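Local coordinates for protein 6-phosphogluconolactonase (Shewanella baltica, PDB 3NWP) that probably hydrolyses 6-phosphogluconolactone to 6-phosphogluconate, the lactonase step of the pentose phosphate pathway, at residues Ala151-Glu154 and Asn155-Thr159; Val211-Met214 and Pro215-Val219; Thr159-Leu162 and Cys163-Thr166; Thr169-Pro172 and His173-Thr177. All blocks are in the same frame, centred on the assembly; numbering follows the deposited sequence.

Contact 1 (Ala151-Glu154 and Asn155-Thr159); sequences AELE and NALTT
Helix 153-158 is a short helix of less than two turns, and Leu153 and Leu157 form one side of it, packed one turn apart. CG of Leu153 lies 3.8 Å from CD1 of Leu157, the two branched ends slanting across each other. With its CG anti to the backbone N (chi1 180°), Leu153 turns CG and CD1 toward the next turn, where CD1 lies 3.9 Å from CG of Leu157. Pro215 and Trp146 pack on the far reaches of Leu153. Cutting Leu153 back to an alanine is likely to open a gap beside Leu157 and take an apolar neighbour from Pro215. Two backbone bonds set the spacing: Ala156 N donates a hydrogen bond to Glu152 O at 2.9 Å, and Leu157 N does the same to Leu153 O. Near the start of the helix a water bridges the first turn, donating to Ala151 O and accepting from Asn155 N at 3.0 Å. The charged ends of Glu152 and Glu154 look outside the helix, to the backbone N of Asn167 and to NE2 of His212. At the other end, the Thr158 side chain folds back on its own helix and its OG1 donates to Glu154 O at 2.6 Å, approaching from above the carbonyl plane, 41° out of it, while CG2 of Thr158 lies 3.9 Å from OE2 of Glu154.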
loop_
_atom_site.group_PDB
_atom_site.type_symbol
_atom_site.label_atom_id
_atom_site.label_comp_id
_atom_site.label_asym_id
_atom_site.label_seq_id
_atom_site.Cartn_x
_atom_site.Cartn_y
_atom_site.Cartn_z
ATOM N N ALA A 151 -11.134 7.861 -14.785
ATOM C CA ALA A 151 -11.963 9.031 -14.535
ATOM C C ALA A 151 -12.057 9.454 -13.086
ATOM O O ALA A 151 -12.368 10.621 -12.795
ATOM C CB ALA A 151 -13.381 8.800 -15.139
ATOM N N GLU A 152 -11.791 8.521 -12.175
ATOM C CA GLU A 152 -11.995 8.699 -10.752
ATOM C C GLU A 152 -10.736 9.168 -10.044
ATOM O O GLU A 152 -10.753 9.284 -8.822
ATOM C CB GLU A 152 -12.410 7.372 -10.118
ATOM C CG GLU A 152 -13.724 6.800 -10.632
ATOM C CD GLU A 152 -13.614 5.951 -11.882
ATOM O OE1 GLU A 152 -12.509 5.643 -12.398
ATOM O OE2 GLU A 152 -14.692 5.567 -12.411
ATOM N N LEU A 153 -9.670 9.451 -10.803
ATOM C CA LEU A 153 -8.404 9.849 -10.129
ATOM C C LEU A 153 -8.580 11.082 -9.236
ATOM O O LEU A 153 -8.149 11.056 -8.072
ATOM C CB LEU A 153 -7.303 10.088 -11.146
ATOM C CG LEU A 153 -5.977 10.502 -10.543
ATOM C CD1 LEU A 153 -5.360 9.428 -9.582
ATOM C CD2 LEU A 153 -4.979 10.822 -11.688
ATOM N N GLU A 154 -9.163 12.179 -9.747
ATOM C CA GLU A 154 -9.342 13.352 -8.892
ATOM C C GLU A 154 -10.118 13.047 -7.616
ATOM O O GLU A 154 -9.766 13.553 -6.530
ATOM C CB GLU A 154 -9.986 14.492 -9.700
ATOM C CG GLU A 154 -9.919 15.851 -9.000
ATOM C CD GLU A 154 -8.478 16.438 -8.834
ATOM O OE1 GLU A 154 -7.469 15.755 -9.090
ATOM O OE2 GLU A 154 -8.355 17.608 -8.433
ATOM N N ASN A 155 -11.180 12.241 -7.720
ATOM C CA ASN A 155 -11.893 11.799 -6.562
ATOM C C ASN A 155 -10.944 11.068 -5.572
ATOM O O ASN A 155 -10.959 11.357 -4.380
ATOM C CB ASN A 155 -13.113 10.951 -6.895
ATOM C CG ASN A 155 -14.015 10.771 -5.693
ATOM O OD1 ASN A 155 -14.209 11.726 -4.930
ATOM N ND2 ASN A 155 -14.551 9.586 -5.523
ATOM N N ALA A 156 -10.206 10.116 -6.064
ATOM C CA ALA A 156 -9.275 9.409 -5.172
ATOM C C ALA A 156 -8.324 10.374 -4.485
ATOM O O ALA A 156 -7.979 10.178 -3.320
ATOM C CB ALA A 156 -8.527 8.340 -5.933
ATOM N N LEU A 157 -7.865 11.384 -5.217
ATOM C CA LEU A 157 -6.862 12.349 -4.705
ATOM C C LEU A 157 -7.422 13.388 -3.758
ATOM O O LEU A 157 -6.669 14.048 -3.049
ATOM C CB LEU A 157 -6.132 13.030 -5.879
ATOM C CG LEU A 157 -5.340 12.091 -6.782
ATOM C CD1 LEU A 157 -4.767 12.910 -7.914
ATOM C CD2 LEU A 157 -4.236 11.322 -5.961
ATOM N N THR A 158 -8.755 13.590 -3.782
ATOM C CA THR A 158 -9.357 14.689 -3.029
ATOM C C THR A 158 -10.511 14.354 -2.051
ATOM O O THR A 158 -10.839 15.193 -1.170
ATOM C CB THR A 158 -9.796 15.823 -3.991
ATOM O OG1 THR A 158 -10.806 15.317 -4.870
ATOM C CG2 THR A 158 -8.602 16.362 -4.796
ATOM N N THR A 159 -11.036 13.147 -2.124
ATOM C CA THR A 159 -12.084 12.705 -1.226
ATOM C C THR A 159 -11.613 12.635 0.208
ATOM O O THR A 159 -10.411 12.423 0.475
ATOM C CB THR A 159 -12.666 11.381 -1.648
ATOM O OG1 THR A 159 -13.862 11.125 -0.890
ATOM C CG2 THR A 159 -11.682 10.191 -1.406
HETATM O O HOH W 1 -12.580 12.019 -10.322
#

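Contact 2 (Val211-Met214 and Pro215-Val219); sequences VHAM and PIRAV
Met214, a selenomethionine in the crystal, and Arg217 occupy the two ends of a type I beta turn that leads the chain from the loop after helix 196-206 into the short helix 217-220. The backbone hydrogen bond of the turn runs from Arg217 N to Met214 O over 2.9 Å, the donor tilted 32° from the carbonyl plane. A CA-H...O contact runs from Pro215 CA to Val211 O at 3.2 Å.

The side chains of the turn ends meet by packing of selenium on a flat cation. The arginine runs extended from CG to NE back beside Met214, and the selenium sits over one face of the guanidinium, toward its rim, with SE 3.5 Å from NH2 of Arg217. In Met214, CG anti to the carbonyl carbon (chi1 -65°) and a straight chi2 carry SE out over the guanidinium. CB of Ala213 approaches the same group obliquely, 3.7 Å from NH1 of Arg217. All three guanidinium nitrogens donate to backbone oxygens: NE to Ala205, NH2 to Gln204, NH1 to Asp210. This fixes the rotation of the buried plane and ties the turn to the end of helix 196-206.

Apolar packing completes the contact. Met214 also leans on Val201 and Ala205 of that helix. Earlier in the loop, Val211, modelled in two conformers, places in one of them its CG1 4.1 Å from CB of Ala218.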
loop_
_atom_site.group_PDB
_atom_site.type_symbol
_atom_site.label_atom_id
_atom_site.label_comp_id
_atom_site.label_asym_id
_atom_site.label_seq_id
_atom_site.Cartn_x
_atom_site.Cartn_y
_atom_site.Cartn_z
ATOM N N VAL A 211 0.673 15.286 -10.425
ATOM C CA VAL A 211 0.132 14.031 -9.883
ATOM C C VAL A 211 -0.787 13.338 -10.903
ATOM O O VAL A 211 -0.870 12.118 -10.973
ATOM C CB VAL A 211 -0.554 14.264 -8.515
ATOM C CG1 VAL A 211 0.397 14.983 -7.539
ATOM C CG2 VAL A 211 -1.865 15.044 -8.670
ATOM N N HIS A 212 -1.467 14.116 -11.751
ATOM C CA HIS A 212 -2.361 13.518 -12.700
ATOM C C HIS A 212 -1.656 12.689 -13.722
ATOM O O HIS A 212 -2.217 11.725 -14.218
ATOM C CB HIS A 212 -3.275 14.608 -13.333
ATOM C CG HIS A 212 -4.212 15.208 -12.324
ATOM N ND1 HIS A 212 -3.921 16.378 -11.646
ATOM C CD2 HIS A 212 -5.380 14.756 -11.809
ATOM C CE1 HIS A 212 -4.896 16.635 -10.788
ATOM N NE2 HIS A 212 -5.792 15.668 -10.871
ATOM N N ALA A 213 -0.408 13.023 -14.049
ATOM C CA ALA A 213 0.362 12.202 -14.975
ATOM C C ALA A 213 0.932 10.930 -14.277
ATOM O O ALA A 213 0.920 9.838 -14.864
ATOM C CB ALA A 213 1.527 13.041 -15.571
HETATM N N MSE A 214 1.437 11.107 -13.070
HETATM C CA MSE A 214 2.041 9.986 -12.283
HETATM C C MSE A 214 1.602 10.108 -10.827
HETATM O O MSE A 214 2.214 10.838 -10.037
HETATM C CB MSE A 214 3.572 10.016 -12.390
HETATM C CG MSE A 214 4.115 9.752 -13.798
HETATM SE SE MSE A 214 5.983 9.689 -13.960
HETATM C CE MSE A 214 6.184 8.057 -13.293
ATOM N N PRO A 215 0.520 9.399 -10.451
ATOM C CA PRO A 215 -0.070 9.623 -9.120
ATOM C C PRO A 215 0.813 9.282 -7.882
ATOM O O PRO A 215 0.576 9.829 -6.813
ATOM C CB PRO A 215 -1.339 8.779 -9.179
ATOM C CG PRO A 215 -1.744 8.850 -10.654
ATOM C CD PRO A 215 -0.414 8.700 -11.359
ATOM N N ILE A 216 1.847 8.467 -8.078
ATOM C CA ILE A 216 2.860 8.251 -7.051
ATOM C C ILE A 216 3.428 9.602 -6.540
ATOM O O ILE A 216 3.829 9.735 -5.405
ATOM C CB ILE A 216 3.947 7.279 -7.535
ATOM C CG1 ILE A 216 4.928 6.940 -6.402
ATOM C CG2 ILE A 216 4.796 7.912 -8.673
ATOM C CD1 ILE A 216 4.285 6.219 -5.161
ATOM N N ARG A 217 3.449 10.623 -7.427
ATOM C CA ARG A 217 3.899 11.916 -6.981
ATOM C C ARG A 217 3.134 12.526 -5.835
ATOM O O ARG A 217 3.667 13.354 -5.107
ATOM C CB ARG A 217 3.907 12.904 -8.196
ATOM C CG ARG A 217 4.902 12.503 -9.279
ATOM C CD ARG A 217 4.639 13.236 -10.595
ATOM N NE ARG A 217 5.711 13.037 -11.552
ATOM C CZ ARG A 217 5.601 13.247 -12.868
ATOM N NH1 ARG A 217 4.409 13.574 -13.388
ATOM N NH2 ARG A 217 6.658 13.087 -13.681
ATOM N N ALA A 218 1.853 12.150 -5.663
ATOM C CA ALA A 218 1.096 12.656 -4.528
ATOM C C ALA A 218 1.687 12.241 -3.188
ATOM O O ALA A 218 1.594 12.975 -2.209
ATOM C CB ALA A 218 -0.393 12.240 -4.622
ATOM N N VAL A 219 2.355 11.086 -3.187
ATOM C CA VAL A 219 3.101 10.577 -2.039
ATOM C C VAL A 219 4.529 11.157 -1.976
ATOM O O VAL A 219 4.964 11.624 -0.931
ATOM C CB VAL A 219 3.156 9.042 -2.085
ATOM C CG1 VAL A 219 4.122 8.480 -1.053
ATOM C CG2 VAL A 219 1.727 8.458 -1.862
#

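Contact 3 (Thr159-Leu162 and Cys163-Thr166); sequences TQAL and CVAT
Thr159 and Val164 meet methyl to methyl, tip to tip, with CG2 of the threonine 3.7 Å from CG1 of the valine. Ala161 adds a looser touch from the loop, its CB standing 4.4 Å from the same CG1 of Val164 and 3.9 Å from the carbonyl O of Cys163. The valine branch therefore faces two small side chains of the preceding loop. In Val164 the methyl concerned is anti to the carbonyl carbon (chi1 -62°), which swings it back beside the backbone N and toward the loop.

What holds the threonine methyl in this position is its own hydroxyl. OG1 lies anti to the backbone N (chi1 -169°) and accepts from Ala161 N at 3.0 Å, with an N-H...O angle of 161°. This is an ST turn, formed where the chain leaves helix 153-158 and bends toward strand 163-166. With the oxygen engaged there, CG2 is presented to Val164.

Farther out, the turn is pinned by the chain after strand 175-178: the Ser179 hydroxyl is bonded to the carbonyl O of Ala161, and that of Ser181 to the carbonyl O of Thr159. Leu162, whose side chain touches Leu123 and Arg128, is the last loop residue before the strand, and the next side chain, Cys163, packs on Ala119 and Ala120 of helix 112-122. Val164 turns instead to helix 153-158, where its methyls also meet Asn155 and Ala156.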
loop_
_atom_site.group_PDB
_atom_site.type_symbol
_atom_site.label_atom_id
_atom_site.label_comp_id
_atom_site.label_asym_id
_atom_site.label_seq_id
_atom_site.Cartn_x
_atom_site.Cartn_y
_atom_site.Cartn_z
ATOM N N THR A 159 -11.036 13.147 -2.124
ATOM C CA THR A 159 -12.084 12.705 -1.226
ATOM C C THR A 159 -11.613 12.635 0.208
ATOM O O THR A 159 -10.411 12.423 0.475
ATOM C CB THR A 159 -12.666 11.381 -1.648
ATOM O OG1 THR A 159 -13.862 11.125 -0.890
ATOM C CG2 THR A 159 -11.682 10.191 -1.406
ATOM N N GLN A 160 -12.541 12.844 1.135
ATOM C CA GLN A 160 -12.292 12.497 2.540
ATOM C C GLN A 160 -12.751 11.130 2.905
ATOM O O GLN A 160 -12.452 10.672 4.025
ATOM C CB GLN A 160 -12.956 13.560 3.447
ATOM C CG GLN A 160 -12.353 14.954 3.326
ATOM C CD GLN A 160 -10.926 14.978 3.864
ATOM O OE1 GLN A 160 -9.997 15.321 3.156
ATOM N NE2 GLN A 160 -10.756 14.462 5.050
ATOM N N ALA A 161 -13.437 10.401 2.004
ATOM C CA ALA A 161 -13.794 9.028 2.296
ATOM C C ALA A 161 -12.535 8.166 2.360
ATOM O O ALA A 161 -11.552 8.467 1.697
ATOM C CB ALA A 161 -14.731 8.452 1.233
ATOM N N LEU A 162 -12.576 7.113 3.129
ATOM C CA LEU A 162 -11.402 6.256 3.255
ATOM C C LEU A 162 -11.080 5.456 2.000
ATOM O O LEU A 162 -9.919 5.126 1.766
ATOM C CB LEU A 162 -11.542 5.302 4.458
ATOM C CG LEU A 162 -11.468 5.996 5.833
ATOM C CD1 LEU A 162 -11.764 4.850 6.848
ATOM C CD2 LEU A 162 -10.088 6.634 6.133
ATOM N N CYS A 163 -12.111 5.088 1.226
ATOM C CA CYS A 163 -11.876 4.345 -0.010
ATOM C C CYS A 163 -12.935 4.680 -1.040
ATOM O O CYS A 163 -14.060 5.081 -0.703
ATOM C CB CYS A 163 -11.729 2.885 0.232
ATOM S SG CYS A 163 -13.067 2.143 1.118
ATOM N N VAL A 164 -12.529 4.550 -2.293
ATOM C CA VAL A 164 -13.379 4.877 -3.423
ATOM C C VAL A 164 -13.131 3.903 -4.533
ATOM O O VAL A 164 -12.091 3.232 -4.570
ATOM C CB VAL A 164 -13.192 6.279 -3.945
ATOM C CG1 VAL A 164 -13.540 7.330 -2.864
ATOM C CG2 VAL A 164 -11.815 6.500 -4.542
ATOM N N ALA A 165 -14.088 3.827 -5.463
ATOM C CA ALA A 165 -13.907 2.989 -6.630
ATOM C C ALA A 165 -13.130 3.705 -7.679
ATOM O O ALA A 165 -13.247 4.909 -7.876
ATOM C CB ALA A 165 -15.312 2.544 -7.231
ATOM N N THR A 166 -12.343 2.958 -8.445
ATOM C CA THR A 166 -11.712 3.493 -9.638
ATOM C C THR A 166 -11.734 2.459 -10.770
ATOM O O THR A 166 -11.803 1.245 -10.515
ATOM C CB THR A 166 -10.220 3.969 -9.434
ATOM O OG1 THR A 166 -9.381 2.817 -9.285
ATOM C CG2 THR A 166 -10.105 4.915 -8.220
#

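Contact 4 (Thr169-Pro172 and His173-Thr177); sequences TTAP and HGRIT
Pro172 and Arg175 are joined at a single backbone oxygen, and this is the tight part of the contact. The guanidinium comes side-on, and both NE and NH2 of Arg175 donate to Pro172 O, at 3.0 Å and 2.8 Å respectively. The oxygen lies in the guanidinium plane, and the NH2 bond also lies in the carbonyl plane of Pro172. A weak bond from NE of Arg175 to His173 O, 3.1 Å long, draws a second carbonyl to the same edge. The chain of Arg175 bends at chi2 (-61°), and the last torsion turns the guanidinium across the chain, bringing NE and NH2 to the oxygen. CB of Ala171 approaches the guanidinium obliquely, 3.7 Å from NH2 of Arg175. NH1 is held by the Ser145 hydroxyl, and it also makes a long, weak ion pair with Asp72. Replacing Arg175 by a leucine would probably leave Pro172 O without its two donors and Ser145 OG without this partner, freeing this part of the loop to move.

Toward solvent the packing thins to a carbon contact. The exposed Pro172 lays its CB over one face of the His173 ring in a CH-pi contact, 3.8 Å from the ring centroid and 20° off the normal. His173, with a positive phi of 81°, bends the chain here, and its side chain also touches Ala82 and Arg74. The grip closes the end of the loop that joins two antiparallel neighbours, strands 163-166 and 175-178, as the connection of a beta hairpin.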
loop_
_atom_site.group_PDB
_atom_site.type_symbol
_atom_site.label_atom_id
_atom_site.label_comp_id
_atom_site.label_asym_id
_atom_site.label_seq_id
_atom_site.Cartn_x
_atom_site.Cartn_y
_atom_site.Cartn_z
ATOM N N THR A 169 -8.503 2.387 -17.367
ATOM C CA THR A 169 -8.683 1.988 -18.746
ATOM C C THR A 169 -7.494 1.307 -19.385
ATOM O O THR A 169 -7.613 0.799 -20.509
ATOM C CB THR A 169 -9.097 3.187 -19.612
ATOM O OG1 THR A 169 -8.054 4.150 -19.602
ATOM C CG2 THR A 169 -10.415 3.809 -19.061
ATOM N N THR A 170 -6.370 1.282 -18.676
ATOM C CA THR A 170 -5.107 0.677 -19.167
ATOM C C THR A 170 -4.674 -0.544 -18.341
ATOM O O THR A 170 -3.579 -1.068 -18.559
ATOM C CB THR A 170 -3.965 1.658 -19.239
ATOM O OG1 THR A 170 -3.591 2.080 -17.939
ATOM C CG2 THR A 170 -4.339 2.866 -20.144
ATOM N N ALA A 171 -5.519 -0.958 -17.400
ATOM C CA ALA A 171 -5.287 -2.126 -16.546
ATOM C C ALA A 171 -6.632 -2.790 -16.279
ATOM O O ALA A 171 -7.676 -2.121 -16.286
ATOM C CB ALA A 171 -4.642 -1.707 -15.212
ATOM N N PRO A 172 -6.628 -4.112 -16.066
ATOM C CA PRO A 172 -7.868 -4.846 -15.864
ATOM C C PRO A 172 -8.510 -4.646 -14.496
ATOM O O PRO A 172 -7.836 -4.326 -13.530
ATOM C CB PRO A 172 -7.440 -6.318 -15.997
ATOM C CG PRO A 172 -6.044 -6.337 -15.568
ATOM C CD PRO A 172 -5.471 -5.030 -16.131
ATOM N N HIS A 173 -9.804 -4.902 -14.475
ATOM C CA HIS A 173 -10.649 -5.061 -13.263
ATOM C C HIS A 173 -11.070 -3.711 -12.674
ATOM O O HIS A 173 -10.270 -2.756 -12.584
ATOM C CB HIS A 173 -10.010 -5.938 -12.156
ATOM C CG HIS A 173 -9.411 -7.212 -12.663
ATOM N ND1 HIS A 173 -10.166 -8.208 -13.246
ATOM C CD2 HIS A 173 -8.128 -7.629 -12.719
ATOM C CE1 HIS A 173 -9.370 -9.199 -13.622
ATOM N NE2 HIS A 173 -8.127 -8.870 -13.324
ATOM N N GLY A 174 -12.318 -3.651 -12.294
ATOM C CA GLY A 174 -12.760 -2.577 -11.410
ATOM C C GLY A 174 -11.902 -2.628 -10.150
ATOM O O GLY A 174 -11.525 -3.699 -9.718
ATOM N N ARG A 175 -11.714 -1.470 -9.507
ATOM C CA ARG A 175 -10.853 -1.366 -8.343
ATOM C C ARG A 175 -11.551 -0.633 -7.215
ATOM O O ARG A 175 -12.381 0.266 -7.432
ATOM C CB ARG A 175 -9.556 -0.582 -8.658
ATOM C CG ARG A 175 -8.813 -1.013 -9.931
ATOM C CD ARG A 175 -8.384 -2.423 -9.816
ATOM N NE ARG A 175 -7.589 -2.880 -10.952
ATOM C CZ ARG A 175 -6.241 -2.900 -10.984
ATOM N NH1 ARG A 175 -5.536 -2.422 -9.951
ATOM N NH2 ARG A 175 -5.607 -3.394 -12.047
ATOM N N ILE A 176 -11.170 -1.013 -6.009
ATOM C CA ILE A 176 -11.388 -0.172 -4.849
ATOM C C ILE A 176 -9.993 0.260 -4.419
ATOM O O ILE A 176 -9.023 -0.489 -4.546
ATOM C CB ILE A 176 -12.149 -0.946 -3.785
ATOM C CG1 ILE A 176 -12.481 -0.090 -2.592
ATOM C CG2 ILE A 176 -11.412 -2.199 -3.360
ATOM C CD1 ILE A 176 -13.797 -0.543 -1.955
ATOM N N THR A 177 -9.903 1.479 -3.945
ATOM C CA THR A 177 -8.626 1.995 -3.462
ATOM C C THR A 177 -8.820 2.773 -2.191
ATOM O O THR A 177 -9.772 3.556 -2.052
ATOM C CB THR A 177 -7.973 2.870 -4.548
ATOM O OG1 THR A 177 -6.591 3.156 -4.184
ATOM C CG2 THR A 177 -8.691 4.202 -4.786
#

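Overall arrangement
None of the four contacts is wholly buried; each mixes buried with more open residues. Contacts 1 and 3 share Thr159 and run on from helix 153-158 into strand 163-166, with centres about 7 Å apart. Contact 4 belongs to the neighbouring strand of the same sheet and joins contact 3 by backbone pairing of Val164 with Thr177 and Thr166 with Arg175. Contact 2 meets only contact 1, on the leucine side of the helix, and stays about 9 to 10 Å from contacts 3 and 4 at the nearest atoms. Methyl packing dominates contact 3, whereas arginines serve backbone oxygens in contacts 2 and 4, and contact 1 combines leucines with helical bonds.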